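Local structure of 4-alpha-glucanotransferase (1TZ7) at residues Ser32-Tyr37 with Trp481-Asp486; Trp288-Val293 with Phe338-Ser343; Leu444-Arg449 with Lys496-Tyr501. The protein is an amylomaltase, also called disproportionating enzyme, built round a (beta/alpha)8 barrel that carries additional, largely helical insertions. All coordinates share one frame; numbering follows the deposited sequence.

Contact 1 of 3, residues Ser32-Tyr37 with Trp481-Asp486; sequences SLPSPY and WRIKED
Arg-482 NH2 reaches two backbone carbonyls of the 32-37 loop. Its bond to Ser-35 O is the better formed: NH2 lies 3.0 Å from that oxygen with a nearly straight N-H...O angle of 170°, the acceptor lies in the guanidinium plane, and the donor meets a lone pair in the carbonyl plane. The second, from Arg-482 NH2 to Leu-33 O, is equally short at 3.0 Å but bent, and counts as weak. Leu-33 O also receives a weak bond from Ser-35 N, the closing bond of an inverse gamma turn centred on Pro-34, so the guanidinium binds both ends of this tight turn. Bends at chi2 and chi3 (the latter -66°) fold the arginine chain back over Ser-32 to get there, and Gly-113 O accepts from NE, which helps to fix the rotation of the group.

At Ser-32 the backbones themselves join. Ile-483 N donates to Ser-32 O over 2.8 Å, at 155° and in the carbonyl plane. Ser-32 OG gives a hydrogen bond of 2.8 Å to Trp-481 O, approaching tilted from the carbonyl plane, and the same hydroxyl lies 3.5 Å from Trp-481 CE3, oblique to the indole. Apolar contact is modest, Pro-34 CD standing 4.2 Å from Ile-483 CB; Pro-34 CB also rests against the backbone, 3.5 Å from Ile-483 O.

Neither segment is regular helix or strand, and all four hydrogen bonds between them end on backbone carbonyls. One loop follows strand 23-27 and the other comes after strand 452-456, which are adjacent in the parallel sheet; the contact thus ties together loops beyond the first and eighth strands of a (beta/alpha)8 barrel, where the barrel closes.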
loop_
_atom_site.group_PDB
_atom_site.type_symbol
_atom_site.label_atom_id
_atom_site.label_comp_id
_atom_site.label_asym_id
_atom_site.label_seq_id
_atom_site.Cartn_x
_atom_site.Cartn_y
_atom_site.Cartn_z
ATOM N N SER A 32 -8.564 1.818 -8.294
ATOM C CA SER A 32 -9.262 0.882 -9.180
ATOM C C SER A 32 -10.791 1.037 -9.129
ATOM O O SER A 32 -11.500 0.493 -9.974
ATOM C CB SER A 32 -8.875 -0.560 -8.838
ATOM O OG SER A 32 -7.490 -0.765 -9.012
ATOM N N LEU A 33 -11.287 1.781 -8.140
ATOM C CA LEU A 33 -12.727 2.104 -8.053
ATOM C C LEU A 33 -13.174 2.832 -9.324
ATOM O O LEU A 33 -12.426 3.644 -9.870
ATOM C CB LEU A 33 -13.000 3.008 -6.843
ATOM C CG LEU A 33 -13.472 2.444 -5.482
ATOM C CD1 LEU A 33 -13.779 0.970 -5.414
ATOM C CD2 LEU A 33 -12.680 2.961 -4.275
ATOM N N PRO A 34 -14.397 2.544 -9.793
ATOM C CA PRO A 34 -14.910 3.129 -11.041
ATOM C C PRO A 34 -15.522 4.539 -10.871
ATOM O O PRO A 34 -16.637 4.786 -11.332
ATOM C CB PRO A 34 -15.985 2.127 -11.469
ATOM C CG PRO A 34 -16.516 1.572 -10.180
ATOM C CD PRO A 34 -15.367 1.616 -9.180
ATOM N N SER A 35 -14.789 5.442 -10.232
ATOM C CA SER A 35 -15.258 6.809 -10.036
ATOM C C SER A 35 -15.147 7.606 -11.338
ATOM O O SER A 35 -14.351 7.266 -12.209
ATOM C CB SER A 35 -14.452 7.493 -8.935
ATOM O OG SER A 35 -14.464 6.724 -7.743
ATOM N N PRO A 36 -15.950 8.666 -11.468
ATOM C CA PRO A 36 -16.159 9.319 -12.762
ATOM C C PRO A 36 -15.081 10.343 -13.157
ATOM O O PRO A 36 -15.215 10.949 -14.212
ATOM C CB PRO A 36 -17.524 10.027 -12.584
ATOM C CG PRO A 36 -17.928 9.796 -11.110
ATOM C CD PRO A 36 -16.727 9.307 -10.400
ATOM N N TYR A 37 -14.043 10.532 -12.335
ATOM C CA TYR A 37 -13.102 11.649 -12.552
ATOM C C TYR A 37 -11.671 11.183 -12.877
ATOM O O TYR A 37 -10.688 11.810 -12.466
ATOM C CB TYR A 37 -13.118 12.591 -11.349
ATOM C CG TYR A 37 -14.487 13.164 -11.090
ATOM C CD1 TYR A 37 -15.041 14.096 -11.958
ATOM C CD2 TYR A 37 -15.240 12.755 -9.997
ATOM C CE1 TYR A 37 -16.301 14.619 -11.738
ATOM C CE2 TYR A 37 -16.504 13.270 -9.766
ATOM C CZ TYR A 37 -17.030 14.205 -10.643
ATOM O OH TYR A 37 -18.285 14.726 -10.424
ATOM N N TRP A 481 -4.904 -0.285 -13.546
ATOM C CA TRP A 481 -6.139 -1.058 -13.739
ATOM C C TRP A 481 -7.281 -0.492 -12.922
ATOM O O TRP A 481 -7.115 -0.166 -11.752
ATOM C CB TRP A 481 -5.963 -2.529 -13.377
ATOM C CG TRP A 481 -7.272 -3.279 -13.499
ATOM C CD1 TRP A 481 -7.884 -3.678 -14.656
ATOM C CD2 TRP A 481 -8.143 -3.675 -12.433
ATOM N NE1 TRP A 481 -9.072 -4.312 -14.372
ATOM C CE2 TRP A 481 -9.255 -4.326 -13.015
ATOM C CE3 TRP A 481 -8.095 -3.558 -11.034
ATOM C CZ2 TRP A 481 -10.300 -4.853 -12.253
ATOM C CZ3 TRP A 481 -9.134 -4.082 -10.286
ATOM C CH2 TRP A 481 -10.221 -4.719 -10.899
ATOM N N ARG A 482 -8.452 -0.395 -13.545
ATOM C CA ARG A 482 -9.674 -0.015 -12.846
ATOM C C ARG A 482 -10.813 -0.950 -13.208
ATOM O O ARG A 482 -10.845 -1.519 -14.306
ATOM C CB ARG A 482 -10.070 1.423 -13.206
ATOM C CG ARG A 482 -9.033 2.469 -12.843
ATOM C CD ARG A 482 -9.630 3.805 -12.422
ATOM N NE ARG A 482 -10.319 4.473 -13.522
ATOM C CZ ARG A 482 -11.383 5.264 -13.377
ATOM N NH1 ARG A 482 -11.934 5.824 -14.438
ATOM N NH2 ARG A 482 -11.897 5.493 -12.170
ATOM N N ILE A 483 -11.748 -1.103 -12.286
ATOM C CA ILE A 483 -13.030 -1.727 -12.578
ATOM C C ILE A 483 -13.743 -0.944 -13.667
ATOM O O ILE A 483 -13.860 0.281 -13.581
ATOM C CB ILE A 483 -13.909 -1.766 -11.291
ATOM C CG1 ILE A 483 -13.265 -2.666 -10.232
ATOM C CG2 ILE A 483 -15.312 -2.253 -11.614
ATOM C CD1 ILE A 483 -13.764 -2.392 -8.805
ATOM N N LYS A 484 -14.217 -1.658 -14.696
ATOM C CA LYS A 484 -14.956 -1.043 -15.806
ATOM C C LYS A 484 -16.390 -1.603 -15.919
ATOM O O LYS A 484 -17.190 -1.115 -16.718
ATOM C CB LYS A 484 -14.220 -1.281 -17.134
ATOM C CG LYS A 484 -12.831 -0.663 -17.204
ATOM C CD LYS A 484 -12.054 -1.177 -18.425
ATOM C CE LYS A 484 -10.549 -1.166 -18.180
ATOM N NZ LYS A 484 -10.127 -2.218 -17.207
ATOM N N GLU A 485 -16.698 -2.625 -15.120
ATOM C CA GLU A 485 -17.971 -3.346 -15.238
ATOM C C GLU A 485 -18.767 -3.252 -13.936
ATOM O O GLU A 485 -18.244 -2.822 -12.912
ATOM C CB GLU A 485 -17.712 -4.823 -15.590
ATOM C CG GLU A 485 -17.077 -5.636 -14.454
ATOM C CD GLU A 485 -16.509 -6.969 -14.925
ATOM O OE1 GLU A 485 -17.202 -8.001 -14.774
ATOM O OE2 GLU A 485 -15.372 -6.985 -15.438
ATOM N N ASP A 486 -20.036 -3.658 -13.986
ATOM C CA ASP A 486 -20.873 -3.728 -12.783
ATOM C C ASP A 486 -20.529 -4.977 -11.971
ATOM O O ASP A 486 -21.051 -6.061 -12.226
ATOM C CB ASP A 486 -22.364 -3.739 -13.161
ATOM C CG ASP A 486 -23.288 -3.717 -11.930
ATOM O OD1 ASP A 486 -22.781 -3.597 -10.792
ATOM O OD2 ASP A 486 -24.524 -3.818 -12.015
#

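Contact 2 of 3, residues Trp288-Val293 with Phe338-Ser343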
loop_
_atom_site.group_PDB
_atom_site.type_symbol
_atom_site.label_atom_id
_atom_site.label_comp_id
_atom_site.label_asym_id
_atom_site.label_seq_id
_atom_site.Cartn_x
_atom_site.Cartn_y
_atom_site.Cartn_z
ATOM N N TRP A 288 10.588 6.330 15.738
ATOM C CA TRP A 288 10.129 6.663 14.386
ATOM C C TRP A 288 9.205 5.571 13.851
ATOM O O TRP A 288 8.154 5.860 13.287
ATOM C CB TRP A 288 11.321 6.845 13.446
ATOM C CG TRP A 288 10.937 7.256 12.061
ATOM C CD1 TRP A 288 10.577 8.503 11.646
ATOM C CD2 TRP A 288 10.884 6.417 10.901
ATOM N NE1 TRP A 288 10.300 8.494 10.300
ATOM C CE2 TRP A 288 10.480 7.225 9.817
ATOM C CE3 TRP A 288 11.134 5.058 10.665
ATOM C CZ2 TRP A 288 10.324 6.722 8.520
ATOM C CZ3 TRP A 288 10.977 4.563 9.376
ATOM C CH2 TRP A 288 10.578 5.395 8.323
ATOM N N TRP A 289 9.599 4.318 14.045
ATOM C CA TRP A 289 8.777 3.189 13.624
ATOM C C TRP A 289 7.479 3.118 14.431
ATOM O O TRP A 289 6.426 2.799 13.893
ATOM C CB TRP A 289 9.559 1.873 13.751
ATOM C CG TRP A 289 10.231 1.485 12.483
ATOM C CD1 TRP A 289 11.563 1.577 12.195
ATOM C CD2 TRP A 289 9.604 0.961 11.310
ATOM N NE1 TRP A 289 11.803 1.132 10.916
ATOM C CE2 TRP A 289 10.615 0.748 10.351
ATOM C CE3 TRP A 289 8.282 0.639 10.970
ATOM C CZ2 TRP A 289 10.346 0.234 9.082
ATOM C CZ3 TRP A 289 8.020 0.128 9.706
ATOM C CH2 TRP A 289 9.044 -0.069 8.783
ATOM N N ILE A 290 7.567 3.422 15.716
ATOM C CA ILE A 290 6.384 3.493 16.563
ATOM C C ILE A 290 5.414 4.562 16.049
ATOM O O ILE A 290 4.214 4.335 15.986
ATOM C CB ILE A 290 6.788 3.793 18.020
ATOM C CG1 ILE A 290 7.410 2.548 18.653
ATOM C CG2 ILE A 290 5.563 4.265 18.840
ATOM C CD1 ILE A 290 8.224 2.834 19.889
ATOM N N ARG A 291 5.948 5.726 15.682
ATOM C CA ARG A 291 5.122 6.808 15.145
ATOM C C ARG A 291 4.477 6.413 13.809
ATOM O O ARG A 291 3.340 6.783 13.535
ATOM C CB ARG A 291 5.951 8.090 14.979
ATOM C CG ARG A 291 6.160 8.867 16.290
ATOM C CD ARG A 291 6.380 10.361 16.100
ATOM N NE ARG A 291 7.501 10.643 15.200
ATOM C CZ ARG A 291 8.788 10.617 15.561
ATOM N NH1 ARG A 291 9.731 10.886 14.666
ATOM N NH2 ARG A 291 9.132 10.324 16.814
ATOM N N ARG A 292 5.210 5.653 12.989
ATOM C CA ARG A 292 4.668 5.130 11.724
ATOM C C ARG A 292 3.452 4.253 11.977
ATOM O O ARG A 292 2.451 4.344 11.271
ATOM C CB ARG A 292 5.723 4.299 10.987
ATOM C CG ARG A 292 6.599 5.075 10.075
ATOM C CD ARG A 292 7.319 4.209 9.050
ATOM N NE ARG A 292 6.452 3.840 7.931
ATOM C CZ ARG A 292 6.781 2.964 6.987
ATOM N NH1 ARG A 292 5.932 2.698 6.005
ATOM N NH2 ARG A 292 7.965 2.351 7.021
ATOM N N VAL A 293 3.554 3.389 12.979
ATOM C CA VAL A 293 2.500 2.430 13.274
ATOM C C VAL A 293 1.292 3.145 13.855
ATOM O O VAL A 293 0.173 2.932 13.412
ATOM C CB VAL A 293 2.995 1.329 14.246
ATOM C CG1 VAL A 293 1.831 0.465 14.740
ATOM C CG2 VAL A 293 4.046 0.465 13.568
ATOM N N PHE A 338 10.261 -5.586 17.359
ATOM C CA PHE A 338 8.908 -6.088 17.438
ATOM C C PHE A 338 8.490 -6.365 18.886
ATOM O O PHE A 338 7.314 -6.318 19.204
ATOM C CB PHE A 338 8.734 -7.323 16.559
ATOM C CG PHE A 338 8.455 -6.994 15.121
ATOM C CD1 PHE A 338 9.442 -7.126 14.159
ATOM C CD2 PHE A 338 7.210 -6.529 14.733
ATOM C CE1 PHE A 338 9.183 -6.810 12.838
ATOM C CE2 PHE A 338 6.953 -6.215 13.418
ATOM C CZ PHE A 338 7.939 -6.355 12.472
ATOM N N LYS A 339 9.462 -6.632 19.757
ATOM C CA LYS A 339 9.190 -6.725 21.198
ATOM C C LYS A 339 8.614 -5.405 21.711
ATOM O O LYS A 339 7.653 -5.392 22.484
ATOM C CB LYS A 339 10.463 -7.073 21.974
ATOM C CG LYS A 339 10.226 -7.320 23.485
ATOM C CD LYS A 339 11.420 -8.006 24.147
ATOM C CE LYS A 339 11.063 -8.567 25.536
ATOM N NZ LYS A 339 9.851 -7.935 26.115
ATOM N N LYS A 340 9.200 -4.298 21.268
ATOM C CA LYS A 340 8.722 -2.976 21.655
ATOM C C LYS A 340 7.402 -2.633 20.966
ATOM O O LYS A 340 6.502 -2.092 21.593
ATOM C CB LYS A 340 9.767 -1.907 21.340
ATOM C CG LYS A 340 9.994 -0.923 22.469
ATOM C CD LYS A 340 10.013 0.496 21.973
ATOM C CE LYS A 340 10.033 1.486 23.123
ATOM N NZ LYS A 340 11.141 2.457 23.002
ATOM N N LEU A 341 7.292 -2.954 19.674
ATOM C CA LEU A 341 6.070 -2.651 18.911
ATOM C C LEU A 341 4.860 -3.409 19.470
ATOM O O LEU A 341 3.764 -2.865 19.538
ATOM C CB LEU A 341 6.250 -2.982 17.416
ATOM C CG LEU A 341 7.088 -1.996 16.580
ATOM C CD1 LEU A 341 7.156 -2.457 15.131
ATOM C CD2 LEU A 341 6.528 -0.578 16.662
ATOM N N LEU A 342 5.065 -4.661 19.867
ATOM C CA LEU A 342 3.968 -5.485 20.386
ATOM C C LEU A 342 3.640 -5.125 21.848
ATOM O O LEU A 342 2.586 -5.471 22.348
ATOM C CB LEU A 342 4.293 -6.995 20.263
ATOM C CG LEU A 342 3.775 -7.740 18.993
ATOM C CD1 LEU A 342 2.355 -7.315 18.605
ATOM C CD2 LEU A 342 4.701 -7.553 17.841
ATOM N N SER A 343 4.558 -4.434 22.517
ATOM C CA SER A 343 4.282 -3.887 23.841
ATOM C C SER A 343 3.419 -2.633 23.726
ATOM O O SER A 343 2.499 -2.421 24.524
ATOM C CB SER A 343 5.577 -3.556 24.570
ATOM O OG SER A 343 6.286 -4.723 24.902
#
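Trp-289 opens the contact through its backbone, its carbonyl O lying 4.4 Å from Leu-341 CD2; the indole, although its CB points toward the other helix, stays farther off and is taken up by Trp-278, Phe-311 and Tyr-276. Ile-290 follows and makes the closest approaches. Its CG1 stands beside the backbone N (chi1 -74°), which carries that branch across the gap, and CG1 lies 3.8 Å from Leu-341 CD2 as the two side chains slide past each other in opposite directions. The end of the same branch meets a different residue: Ile-290 CD1 is 3.6 Å from Lys-340 CD, where the two chains cross at about a right angle. The contact uses the methylene part of the lysine, whose NZ is hydrogen-bonded to Gly-285 O. One turn after Trp-289, Val-293 adds its CG2, which sits beside its own backbone N and comes 4.1 Å from Leu-341 CD2. A single methyl of Leu-341 therefore touches Trp-289, Ile-290 and Val-293, and the side chains meet through carbon atoms alone, with no hydrogen bond between the segments.

The axes of the two short helical segments approach to 10.6 Å with a crossing angle of -40°. Helix 287-297 precedes strand 302-305 and helix 334-344 precedes strand 350-352, strands that run parallel and side by side, so these are consecutive helices on the outside of the (beta/alpha)8 barrel. Val-293 rests on Leu-303 and Phe-350, and Leu-341 also reaches Phe-350; both thus face inward, seating the pair against strands 302-305 and 350-352, each of which follows one of the two helices.

Contact 3 of 3, residues Leu444-Arg449 with Lys496-Tyr501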
loop_
_atom_site.group_PDB
_atom_site.type_symbol
_atom_site.label_atom_id
_atom_site.label_comp_id
_atom_site.label_asym_id
_atom_site.label_seq_id
_atom_site.Cartn_x
_atom_site.Cartn_y
_atom_site.Cartn_z
ATOM N N LEU A 444 -10.781 -23.225 -3.088
ATOM C CA LEU A 444 -9.629 -23.802 -2.374
ATOM C C LEU A 444 -9.122 -22.842 -1.282
ATOM O O LEU A 444 -8.768 -23.265 -0.179
ATOM C CB LEU A 444 -8.490 -24.109 -3.364
ATOM C CG LEU A 444 -8.186 -25.581 -3.731
ATOM C CD1 LEU A 444 -9.315 -26.518 -3.402
ATOM C CD2 LEU A 444 -7.819 -25.688 -5.191
ATOM N N VAL A 445 -9.086 -21.561 -1.602
ATOM C CA VAL A 445 -8.663 -20.559 -0.647
ATOM C C VAL A 445 -9.690 -20.445 0.511
ATOM O O VAL A 445 -9.314 -20.364 1.678
ATOM C CB VAL A 445 -8.471 -19.185 -1.337
ATOM C CG1 VAL A 445 -8.371 -18.066 -0.308
ATOM C CG2 VAL A 445 -7.234 -19.211 -2.219
ATOM N N LEU A 446 -10.977 -20.460 0.168
ATOM C CA LEU A 446 -12.041 -20.286 1.156
ATOM C C LEU A 446 -12.177 -21.502 2.082
ATOM O O LEU A 446 -12.485 -21.352 3.260
ATOM C CB LEU A 446 -13.387 -20.017 0.462
ATOM C CG LEU A 446 -13.509 -18.717 -0.345
ATOM C CD1 LEU A 446 -14.870 -18.645 -1.030
ATOM C CD2 LEU A 446 -13.293 -17.513 0.520
ATOM N N ILE A 447 -11.950 -22.701 1.541
ATOM C CA ILE A 447 -12.105 -23.940 2.315
ATOM C C ILE A 447 -10.941 -24.146 3.295
ATOM O O ILE A 447 -11.045 -24.937 4.229
ATOM C CB ILE A 447 -12.227 -25.178 1.368
ATOM C CG1 ILE A 447 -12.822 -26.373 2.129
ATOM C CG2 ILE A 447 -10.869 -25.556 0.800
ATOM C CD1 ILE A 447 -13.239 -27.512 1.247
ATOM N N SER A 448 -9.840 -23.436 3.065
ATOM C CA SER A 448 -8.659 -23.541 3.924
ATOM C C SER A 448 -8.977 -23.081 5.332
ATOM O O SER A 448 -10.025 -22.489 5.579
ATOM C CB SER A 448 -7.530 -22.693 3.363
ATOM O OG SER A 448 -7.777 -21.327 3.601
ATOM N N ARG A 449 -8.066 -23.350 6.256
ATOM C CA ARG A 449 -8.232 -22.918 7.638
ATOM C C ARG A 449 -7.556 -21.579 7.910
ATOM O O ARG A 449 -7.597 -21.083 9.024
ATOM C CB ARG A 449 -7.715 -23.993 8.595
ATOM C CG ARG A 449 -8.587 -25.274 8.548
ATOM C CD ARG A 449 -9.110 -25.842 9.901
ATOM N NE ARG A 449 -9.040 -24.988 11.024
ATOM C CZ ARG A 449 -10.046 -24.474 11.746
ATOM N NH1 ARG A 449 -11.337 -24.516 11.396
ATOM N NH2 ARG A 449 -9.699 -23.802 12.799
ATOM N N LYS A 496 -23.016 -16.723 -1.688
ATOM C CA LYS A 496 -23.270 -18.149 -1.493
ATOM C C LYS A 496 -21.991 -18.882 -1.089
ATOM O O LYS A 496 -21.999 -19.702 -0.182
ATOM C CB LYS A 496 -23.831 -18.766 -2.779
ATOM C CG LYS A 496 -24.399 -20.168 -2.601
ATOM C CD LYS A 496 -25.808 -20.270 -3.166
ATOM C CE LYS A 496 -26.416 -21.627 -2.890
ATOM N NZ LYS A 496 -26.950 -21.730 -1.502
ATOM N N LEU A 497 -20.898 -18.576 -1.773
ATOM C CA LEU A 497 -19.620 -19.252 -1.528
ATOM C C LEU A 497 -19.097 -18.973 -0.124
ATOM O O LEU A 497 -18.641 -19.879 0.560
ATOM C CB LEU A 497 -18.578 -18.811 -2.561
ATOM C CG LEU A 497 -18.153 -19.850 -3.605
ATOM C CD1 LEU A 497 -19.347 -20.552 -4.212
ATOM C CD2 LEU A 497 -17.320 -19.188 -4.680
ATOM N N LEU A 498 -19.158 -17.710 0.296
ATOM C CA LEU A 498 -18.698 -17.328 1.629
ATOM C C LEU A 498 -19.466 -18.103 2.699
ATOM O O LEU A 498 -18.887 -18.556 3.665
ATOM C CB LEU A 498 -18.871 -15.815 1.855
ATOM C CG LEU A 498 -17.973 -14.875 1.039
ATOM C CD1 LEU A 498 -18.047 -13.467 1.598
ATOM C CD2 LEU A 498 -16.526 -15.361 1.009
ATOM N N GLY A 499 -20.780 -18.245 2.506
ATOM C CA GLY A 499 -21.626 -18.956 3.454
ATOM C C GLY A 499 -21.333 -20.447 3.488
ATOM O O GLY A 499 -21.315 -21.053 4.550
ATOM N N ILE A 500 -21.092 -21.029 2.316
ATOM C CA ILE A 500 -20.781 -22.458 2.202
ATOM C C ILE A 500 -19.513 -22.815 2.984
ATOM O O ILE A 500 -19.448 -23.867 3.616
ATOM C CB ILE A 500 -20.620 -22.855 0.696
ATOM C CG1 ILE A 500 -21.982 -22.882 0.010
ATOM C CG2 ILE A 500 -19.946 -24.214 0.562
ATOM C CD1 ILE A 500 -21.908 -22.771 -1.512
ATOM N N TYR A 501 -18.510 -21.926 2.938
ATOM C CA TYR A 501 -17.210 -22.187 3.572
ATOM C C TYR A 501 -17.042 -21.401 4.872
ATOM O O TYR A 501 -15.930 -21.238 5.366
ATOM C CB TYR A 501 -16.067 -21.871 2.589
ATOM C CG TYR A 501 -16.146 -22.711 1.340
ATOM C CD1 TYR A 501 -15.977 -24.090 1.399
ATOM C CD2 TYR A 501 -16.426 -22.137 0.106
ATOM C CE1 TYR A 501 -16.069 -24.877 0.257
ATOM C CE2 TYR A 501 -16.518 -22.911 -1.040
ATOM C CZ TYR A 501 -16.338 -24.282 -0.957
ATOM O OH TYR A 501 -16.428 -25.049 -2.089
#
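Apolar packing carries this contact, and Leu-446 and Tyr-501 bury most of its area. Leu-446 CB is 3.7 Å from Tyr-501 CD2, while its two methyls diverge: CD1 meets Leu-497 CB at 4.0 Å, the side chains crossing at about a right angle, and CD2 meets Leu-498 CD2 at 3.9 Å. Leu-446 CG stands anti to its carbonyl carbon (chi1 -65°), a setting from which the fork reaches both leucines.

Around the aromatic ring, Leu-446 touches the CD2 half and Ile-447 the CD1 half, with Ile-447 CB 3.9 Å from Tyr-501 CD1; both approaches are oblique. Ile-500 CG2 lies over the centre of one ring face. A bound (4S)-2-methyl-2,4-pentanediol lies near the Ile-447 side chain, probably left from the crystallisation liquor.

Helix 437-447 stands between strands 397-400 and 452-456 in the chain, and helix 491-500 comes after the latter, so the contact joins helices that follow the seventh and eighth strands of the (beta/alpha)8 barrel, close to their C-terminal ends.

Polar bonds do not pass between the segments; they run to outside residues or stay within one segment. Arg-503 NE donates to Leu-446 O, and Arg-22 to the carbonyls of Ser-448 and Tyr-501. Tyr-501 OH is paired with Arg-443 NH1. Within its own segment, Ser-448 OG turns back to Val-445 O at 2.6 Å.

How the contacts relate
All three contacts join parts of one (beta/alpha)8 barrel, but no two touch. Contacts 1 and 2 lie on opposite sides of the chain's centre, their own centres 36 Å apart; the centres of contacts 1 and 3 are about 27 Å apart. Contacts 2 and 3 resemble each other: each packs neighbouring outer helices largely through leucine, isoleucine or valine, with a lysine chain added in contact 2 and a tyrosine ring in contact 3. Contact 2, backed by strands, is the more buried; contact 3 lies farther out, with an exposed margin at Ile-447. Contact 1, also buried, joins loops instead, so backbone carbonyls and an arginine replace the methyl packing. Along the chain, contacts 1 and 3 interleave.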